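Local coordinates for alcohol dehydrogenase IV (Corynebacterium glutamicum, PDB 3IV7), which probably acts as an NAD-dependent maleylacetate reductase of the iron-containing alcohol dehydrogenase family, at residues C245-G249 with G250-L254; I318-A321 with V322-L326. All blocks are in the same frame, centred on the assembly; numbering follows the deposited sequence.

Contact 1. Residues C245-G249 with G250-L254; sequences CHTLG and GTFNL
L248 meets F252 and L254 with different parts of its side chain where helix 240-250 comes to its end. CD2 comes to 4.2 Å from F252 CD1, the two side chains crossing at a slant, while CB of L248 lies 4.0 Å from CD1 of L254. Beside them T247 runs alongside T251 and F252. With CG2 anti to the backbone N (OG1 at chi1 -63°), its methyl reaches 4.2 Å from F252 CE1, and OG1 bonds T325. The F252 ring has T247 O at its edge and T251 CG2 over one face, offset toward the rim; F313 packs on it edge-to-face. In the all-helical C-terminal domain, L248 and L254 touch T259 of helix 256-271, and F252 touches E320 and A321 of helix 318-326. The backbone closes the helix: T251 N donates to T247 O (2.8 Å), then L248 O takes a weak bond from F252 N and one from L254 N, six residues on, at 3.1 Å and almost straight (175°). N253 permits this reversal by taking positive phi (49°), which asparagine tolerates better than most residues; its OD1 accepts a bond from H71 NE2. Without side chains, G249 and G250 keep this last turn slim.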
loop_
_atom_site.group_PDB
_atom_site.type_symbol
_atom_site.label_atom_id
_atom_site.label_comp_id
_atom_site.label_asym_id
_atom_site.label_seq_id
_atom_site.Cartn_x
_atom_site.Cartn_y
_atom_site.Cartn_z
ATOM N N CYS A 245 22.070 -0.561 13.645
ATOM C CA CYS A 245 21.388 0.203 14.692
ATOM C C CYS A 245 20.833 -0.646 15.821
ATOM O O CYS A 245 20.868 -0.230 16.995
ATOM C CB CYS A 245 20.313 1.084 14.075
ATOM S SG CYS A 245 21.063 2.389 13.032
ATOM N N HIS A 246 20.338 -1.847 15.487
ATOM C CA HIS A 246 19.841 -2.772 16.494
ATOM C C HIS A 246 20.991 -3.143 17.457
ATOM O O HIS A 246 20.815 -3.097 18.647
ATOM C CB HIS A 246 19.243 -4.030 15.826
ATOM C CG HIS A 246 18.572 -4.976 16.782
ATOM N ND1 HIS A 246 19.045 -6.253 17.022
ATOM C CD2 HIS A 246 17.446 -4.847 17.529
ATOM C CE1 HIS A 246 18.236 -6.866 17.870
ATOM N NE2 HIS A 246 17.266 -6.030 18.203
ATOM N N THR A 247 22.150 -3.487 16.912
ATOM C CA THR A 247 23.360 -3.763 17.729
ATOM C C THR A 247 23.740 -2.558 18.583
ATOM O O THR A 247 23.991 -2.696 19.778
ATOM C CB THR A 247 24.572 -4.108 16.846
ATOM O OG1 THR A 247 24.322 -5.306 16.113
ATOM C CG2 THR A 247 25.857 -4.288 17.694
ATOM N N LEU A 248 23.763 -1.360 17.973
ATOM C CA LEU A 248 24.216 -0.171 18.699
ATOM C C LEU A 248 23.232 0.198 19.825
ATOM O O LEU A 248 23.654 0.602 20.905
ATOM C CB LEU A 248 24.476 1.014 17.745
ATOM C CG LEU A 248 25.660 0.903 16.748
ATOM C CD1 LEU A 248 25.760 2.147 15.849
ATOM C CD2 LEU A 248 26.982 0.683 17.471
ATOM N N GLY A 249 21.937 0.018 19.578
ATOM C CA GLY A 249 20.900 0.273 20.599
ATOM C C GLY A 249 20.833 -0.831 21.649
ATOM O O GLY A 249 20.665 -0.566 22.829
ATOM N N GLY A 250 21.001 -2.070 21.211
ATOM C CA GLY A 250 20.852 -3.226 22.090
ATOM C C GLY A 250 22.049 -3.462 22.964
ATOM O O GLY A 250 21.936 -3.536 24.184
ATOM N N THR A 251 23.210 -3.527 22.343
ATOM C CA THR A 251 24.426 -3.883 23.036
ATOM C C THR A 251 25.121 -2.698 23.672
ATOM O O THR A 251 25.721 -2.829 24.740
ATOM C CB THR A 251 25.402 -4.541 22.070
ATOM O OG1 THR A 251 24.732 -5.599 21.362
ATOM C CG2 THR A 251 26.631 -5.084 22.821
ATOM N N PHE A 252 25.066 -1.535 23.020
ATOM C CA PHE A 252 25.782 -0.360 23.540
ATOM C C PHE A 252 24.873 0.689 24.095
ATOM O O PHE A 252 25.323 1.736 24.502
ATOM C CB PHE A 252 26.655 0.230 22.449
ATOM C CG PHE A 252 27.685 -0.700 21.965
ATOM C CD1 PHE A 252 27.401 -1.599 20.961
ATOM C CD2 PHE A 252 28.934 -0.715 22.533
ATOM C CE1 PHE A 252 28.344 -2.468 20.522
ATOM C CE2 PHE A 252 29.882 -1.592 22.095
ATOM C CZ PHE A 252 29.591 -2.459 21.079
ATOM N N ASN A 253 23.582 0.417 24.076
ATOM C CA ASN A 253 22.580 1.347 24.586
ATOM C C ASN A 253 22.726 2.785 24.087
ATOM O O ASN A 253 22.503 3.730 24.829
ATOM C CB ASN A 253 22.554 1.320 26.120
ATOM C CG ASN A 253 21.225 1.889 26.699
ATOM O OD1 ASN A 253 20.155 1.753 26.096
ATOM N ND2 ASN A 253 21.314 2.524 27.852
ATOM N N LEU A 254 23.064 2.952 22.810
ATOM C CA LEU A 254 23.145 4.307 22.237
ATOM C C LEU A 254 21.720 4.798 22.023
ATOM O O LEU A 254 20.824 3.996 21.873
ATOM C CB LEU A 254 23.915 4.305 20.910
ATOM C CG LEU A 254 25.378 3.903 20.948
ATOM C CD1 LEU A 254 26.056 4.244 19.604
ATOM C CD2 LEU A 254 26.083 4.583 22.112
#

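Contact 2. Residues I318-A321 with V322-L326; sequences IAEA and VDVTL
I318 and V322, one helical turn apart on helix 318-326, touch through their CG2 methyls at 3.9 Å. The isoleucine has CG2 anti to its backbone N, chi1 of CG1 being -69°, which sends this branch forward toward the next turn; the valine has CG2 beside its own N, so the methyl leans back and also lies 3.2 Å from I318 O. Both are beta-branched, and the branch at CB puts a methyl where it can meet the neighbouring turn. V324 repeats the gesture, its CG2 3.4 Å from E320 O. The frame for these contacts is the regular alpha-helical ladder: V322 N bonds I318 O at 2.8 Å, with the donor nearly in line with the carbonyl, D323 N bonds A319 O, and V324 N bonds E320 O. This helix packs against helices 240-250 and 339-351 of the C-terminal helical domain, and the small A321 lets L346 come close to it. The ladder is weak at T325, whose N reaches A321 O poorly, and resumes with L326 N to V322 O at 2.9 Å. T325 OG1 lies 2.9 Å from A321 O, but T247 OG1 competes, leaving its proton unassigned. Among the charged groups, D323 pairs through OD1 with R339 in a salt bridge. Its chi1 of -105° departs from the staggered positions, and OD2 comes within 3.2 Å of A319 O, a probably unfavourable approach of two acceptors.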
loop_
_atom_site.group_PDB
_atom_site.type_symbol
_atom_site.label_atom_id
_atom_site.label_comp_id
_atom_site.label_asym_id
_atom_site.label_seq_id
_atom_site.Cartn_x
_atom_site.Cartn_y
_atom_site.Cartn_z
ATOM N N ILE A 318 33.911 -0.948 18.509
ATOM C CA ILE A 318 33.591 -1.313 17.109
ATOM C C ILE A 318 33.816 -2.830 16.796
ATOM O O ILE A 318 33.004 -3.450 16.120
ATOM C CB ILE A 318 34.399 -0.465 16.137
ATOM C CG1 ILE A 318 33.921 0.992 16.187
ATOM C CG2 ILE A 318 34.319 -1.029 14.698
ATOM C CD1 ILE A 318 34.865 1.971 15.470
ATOM N N ALA A 319 34.928 -3.399 17.268
ATOM C CA ALA A 319 35.203 -4.830 17.040
ATOM C C ALA A 319 34.000 -5.703 17.502
ATOM O O ALA A 319 33.599 -6.630 16.811
ATOM C CB ALA A 319 36.499 -5.257 17.751
ATOM N N GLU A 320 33.448 -5.386 18.667
ATOM C CA GLU A 320 32.315 -6.113 19.197
ATOM C C GLU A 320 31.043 -5.838 18.364
ATOM O O GLU A 320 30.286 -6.777 18.032
ATOM C CB GLU A 320 32.077 -5.724 20.647
ATOM C CG GLU A 320 30.883 -6.446 21.316
ATOM C CD GLU A 320 30.667 -6.000 22.765
ATOM O OE1 GLU A 320 31.459 -5.150 23.255
ATOM O OE2 GLU A 320 29.705 -6.490 23.408
ATOM N N ALA A 321 30.791 -4.562 18.052
ATOM C CA ALA A 321 29.643 -4.224 17.272
ATOM C C ALA A 321 29.666 -5.043 16.002
ATOM O O ALA A 321 28.638 -5.551 15.566
ATOM C CB ALA A 321 29.621 -2.706 16.938
ATOM N N VAL A 322 30.833 -5.090 15.381
ATOM C CA VAL A 322 31.034 -5.833 14.149
ATOM C C VAL A 322 30.821 -7.325 14.354
ATOM O O VAL A 322 30.117 -7.969 13.570
ATOM C CB VAL A 322 32.408 -5.591 13.600
ATOM C CG1 VAL A 322 32.726 -6.585 12.545
ATOM C CG2 VAL A 322 32.496 -4.131 13.076
ATOM N N ASP A 323 31.397 -7.867 15.421
ATOM C CA ASP A 323 31.150 -9.275 15.798
ATOM C C ASP A 323 29.691 -9.655 15.810
ATOM O O ASP A 323 29.321 -10.664 15.245
ATOM C CB ASP A 323 31.685 -9.571 17.174
ATOM C CG ASP A 323 32.882 -10.321 17.133
ATOM O OD1 ASP A 323 32.820 -11.495 16.687
ATOM O OD2 ASP A 323 33.912 -9.768 17.525
ATOM N N VAL A 324 28.896 -8.857 16.520
ATOM C CA VAL A 324 27.486 -9.098 16.714
ATOM C C VAL A 324 26.625 -8.895 15.471
ATOM O O VAL A 324 25.565 -9.516 15.326
ATOM C CB VAL A 324 26.953 -8.153 17.794
ATOM C CG1 VAL A 324 25.427 -8.194 17.834
ATOM C CG2 VAL A 324 27.563 -8.519 19.146
ATOM N N THR A 325 27.066 -8.019 14.590
ATOM C CA THR A 325 26.272 -7.611 13.450
ATOM C C THR A 325 26.583 -8.333 12.148
ATOM O O THR A 325 25.694 -8.522 11.311
ATOM C CB THR A 325 26.465 -6.123 13.188
ATOM O OG1 THR A 325 26.057 -5.397 14.338
ATOM C CG2 THR A 325 25.633 -5.677 11.964
ATOM N N LEU A 326 27.832 -8.703 11.959
ATOM C CA LEU A 326 28.270 -9.235 10.688
ATOM C C LEU A 326 27.372 -10.403 10.257
ATOM O O LEU A 326 26.823 -10.384 9.153
ATOM C CB LEU A 326 29.744 -9.643 10.746
ATOM C CG LEU A 326 30.554 -9.653 9.442
ATOM C CD1 LEU A 326 30.414 -8.351 8.671
ATOM C CD2 LEU A 326 32.026 -9.921 9.768
#

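From the N terminus, the chain first builds the parallel sheet of the half that in this family probably binds the nucleotide, then enters the helical half, where both contacts lie. Contact 1 closes the end of helix 240-250 and turns the chain into helix 256-271. Helices 276-286 and 291-301 follow before contact 2 joins successive turns of helix 318-326. Both contacts are local and close no long loop; they stand in series, neither nested nor crossed, yet folding brings their centres to 11 Å. They meet between the end of helix 240-250 with its following loop and helix 318-326: T247 OG1 and T325 OG1 are 2.5 Å apart, and T251 CG2 packs on E320 OE2 at 3.4 Å.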